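Signal recognition particle subunit srp14 (Schizosaccharomyces pombe, PDB 2W9J) is a component of the fungal signal recognition particle that probably binds its 7SL RNA and helps target secretory and membrane proteins to the endoplasmic reticulum. Local coordinates at residues 6-11 with 46-51. Residues are numbered along the deposited sequence; the frame is centred on the assembly and turned at random.
Sequences EEFLKK and VLIRAK
Phe8, in the first turn of helix 5-17, reaches across to Ile48 and Ala50 of strand 45-51, the backbones coming nearest at Phe8 CA and Ala50 CA, 8.9 Å apart. Of the helix residues 6-11, Phe8 is the one that touches the strand. With CG anti to the backbone N (chi1 176°), the ring is carried straight out from the helix, and its far end, CZ and CE1, does the touching. Phe8 CZ lies 3.6 Å from Ala50 CB, and Phe8 CE1 is 4.0 Å from the same methyl, which meets the ring obliquely. Ile48 offers its short branch: CG2 approaches Phe8 CZ at 4.0 Å, again oblique to the ring, and the two side chains cross at about a right angle. The end of the ring thus rests against two alternate residues of the strand, Ile48 and Ala50, whose CB atoms point toward the helix, while the CB of Arg49, between them, points away. The small Ala50 probably leaves room for the ring. Phe70 of helix 67-76 touches both Phe8 and Ile48, and Ile58 and Thr60 of the adjacent antiparallel strand 57-63 also meet Phe8, so the ring joins both helices to the sheet in the alpha-beta-beta-beta-alpha core of the SRP9/14 family. A serine in place of Phe8 would probably open a gap against Ala50 and Ile48 and leave their methyls without this apolar partner. All three touching residues are buried and the closest contacts are between apolar carbons, which implies that hydrophobic burial and shape, rather than polar bonding, hold helix 5-17 against the strand here.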
loop_
_atom_site.group_PDB
_atom_site.type_symbol
_atom_site.label_atom_id
_atom_site.label_comp_id
_atom_site.label_asym_id
_atom_site.label_seq_id
_atom_site.Cartn_x
_atom_site.Cartn_y
_atom_site.Cartn_z
ATOM N N GLU A 6 -3.634 6.278 4.697
ATOM C CA GLU A 6 -2.690 6.529 5.782
ATOM C C GLU A 6 -2.488 5.286 6.651
ATOM O O GLU A 6 -1.386 5.020 7.103
ATOM C CB GLU A 6 -3.081 7.784 6.589
ATOM C CG GLU A 6 -2.880 9.099 5.779
ATOM C CD GLU A 6 -3.312 10.404 6.499
ATOM O OE1 GLU A 6 -4.124 10.362 7.459
ATOM O OE2 GLU A 6 -2.835 11.494 6.083
ATOM N N GLU A 7 -3.534 4.498 6.850
ATOM C CA GLU A 7 -3.395 3.224 7.569
ATOM C C GLU A 7 -2.693 2.126 6.741
ATOM O O GLU A 7 -1.941 1.327 7.293
ATOM C CB GLU A 7 -4.753 2.736 8.097
ATOM C CG GLU A 7 -4.668 1.629 9.150
ATOM C CD GLU A 7 -3.757 1.994 10.328
ATOM O OE1 GLU A 7 -3.944 3.088 10.914
ATOM O OE2 GLU A 7 -2.851 1.189 10.670
ATOM N N PHE A 8 -2.937 2.094 5.431
ATOM C CA PHE A 8 -2.298 1.118 4.538
ATOM C C PHE A 8 -0.789 1.290 4.550
ATOM O O PHE A 8 -0.049 0.315 4.622
ATOM C CB PHE A 8 -2.817 1.300 3.117
ATOM C CG PHE A 8 -2.163 0.404 2.090
ATOM C CD1 PHE A 8 -2.721 -0.828 1.768
ATOM C CD2 PHE A 8 -1.036 0.815 1.402
ATOM C CE1 PHE A 8 -2.140 -1.647 0.815
ATOM C CE2 PHE A 8 -0.453 -0.004 0.442
ATOM C CZ PHE A 8 -1.008 -1.226 0.147
ATOM N N LEU A 9 -0.340 2.536 4.475
ATOM C CA LEU A 9 1.075 2.857 4.542
ATOM C C LEU A 9 1.660 2.542 5.907
ATOM O O LEU A 9 2.838 2.195 6.007
ATOM C CB LEU A 9 1.291 4.333 4.223
ATOM C CG LEU A 9 0.888 4.716 2.806
ATOM C CD1 LEU A 9 0.935 6.207 2.610
ATOM C CD2 LEU A 9 1.745 3.996 1.793
ATOM N N LYS A 10 0.841 2.678 6.950
ATOM C CA LYS A 10 1.277 2.386 8.308
ATOM C C LYS A 10 1.476 0.887 8.486
ATOM O O LYS A 10 2.448 0.452 9.121
ATOM C CB LYS A 10 0.279 2.911 9.338
ATOM C CG LYS A 10 0.612 2.539 10.788
ATOM C CD LYS A 10 2.036 2.991 11.180
ATOM C CE LYS A 10 2.548 2.299 12.446
ATOM N NZ LYS A 10 4.030 2.112 12.423
ATOM N N LYS A 11 0.559 0.108 7.920
ATOM C CA LYS A 11 0.585 -1.348 8.077
ATOM C C LYS A 11 1.600 -1.996 7.130
ATOM O O LYS A 11 2.130 -3.070 7.420
ATOM C CB LYS A 11 -0.827 -1.932 7.903
ATOM C CG LYS A 11 -1.029 -3.337 8.495
ATOM C CD LYS A 11 -0.629 -3.432 9.970
ATOM C CE LYS A 11 -0.053 -4.815 10.289
ATOM N NZ LYS A 11 0.852 -4.809 11.475
ATOM N N VAL A 46 -8.402 3.565 -8.004
ATOM C CA VAL A 46 -7.732 2.262 -8.065
ATOM C C VAL A 46 -7.656 1.544 -6.737
ATOM O O VAL A 46 -7.351 2.146 -5.706
ATOM C CB VAL A 46 -6.332 2.389 -8.707
ATOM C CG1 VAL A 46 -5.403 1.250 -8.297
ATOM C CG2 VAL A 46 -6.478 2.433 -10.214
ATOM N N LEU A 47 -7.940 0.247 -6.773
ATOM C CA LEU A 47 -7.816 -0.597 -5.608
ATOM C C LEU A 47 -6.440 -1.229 -5.609
ATOM O O LEU A 47 -6.091 -1.963 -6.528
ATOM C CB LEU A 47 -8.897 -1.666 -5.628
ATOM C CG LEU A 47 -8.900 -2.798 -4.602
ATOM C CD1 LEU A 47 -9.185 -2.310 -3.199
ATOM C CD2 LEU A 47 -9.942 -3.799 -5.002
ATOM N N ILE A 48 -5.670 -0.937 -4.568
ATOM C CA ILE A 48 -4.339 -1.508 -4.377
ATOM C C ILE A 48 -4.343 -2.587 -3.290
ATOM O O ILE A 48 -4.836 -2.359 -2.164
ATOM C CB ILE A 48 -3.326 -0.407 -4.013
ATOM C CG1 ILE A 48 -3.266 0.600 -5.149
ATOM C CG2 ILE A 48 -1.943 -0.993 -3.767
ATOM C CD1 ILE A 48 -2.356 1.741 -4.904
ATOM N N ARG A 49 -3.807 -3.758 -3.633
ATOM C CA ARG A 49 -3.605 -4.838 -2.668
ATOM C C ARG A 49 -2.114 -5.099 -2.502
ATOM O O ARG A 49 -1.406 -5.218 -3.498
ATOM C CB ARG A 49 -4.234 -6.130 -3.157
ATOM C CG ARG A 49 -5.679 -6.064 -3.544
ATOM C CD ARG A 49 -5.992 -7.314 -4.348
ATOM N NE ARG A 49 -7.245 -7.254 -5.094
ATOM C CZ ARG A 49 -7.501 -6.402 -6.089
ATOM N NH1 ARG A 49 -6.596 -5.481 -6.458
ATOM N NH2 ARG A 49 -8.684 -6.461 -6.708
ATOM N N ALA A 50 -1.636 -5.189 -1.262
ATOM C CA ALA A 50 -0.249 -5.588 -0.989
ATOM C C ALA A 50 -0.182 -6.812 -0.071
ATOM O O ALA A 50 -1.019 -6.996 0.814
ATOM C CB ALA A 50 0.523 -4.445 -0.394
ATOM N N LYS A 51 0.809 -7.657 -0.303
ATOM C CA LYS A 51 1.043 -8.812 0.545
ATOM C C LYS A 51 2.541 -9.022 0.655
ATOM O O LYS A 51 3.259 -8.941 -0.345
ATOM C CB LYS A 51 0.374 -10.063 -0.026
ATOM C CG LYS A 51 0.609 -11.312 0.804
ATOM C CD LYS A 51 0.002 -12.546 0.147
ATOM C CE LYS A 51 0.359 -13.823 0.916
ATOM N NZ LYS A 51 -0.068 -15.063 0.196
#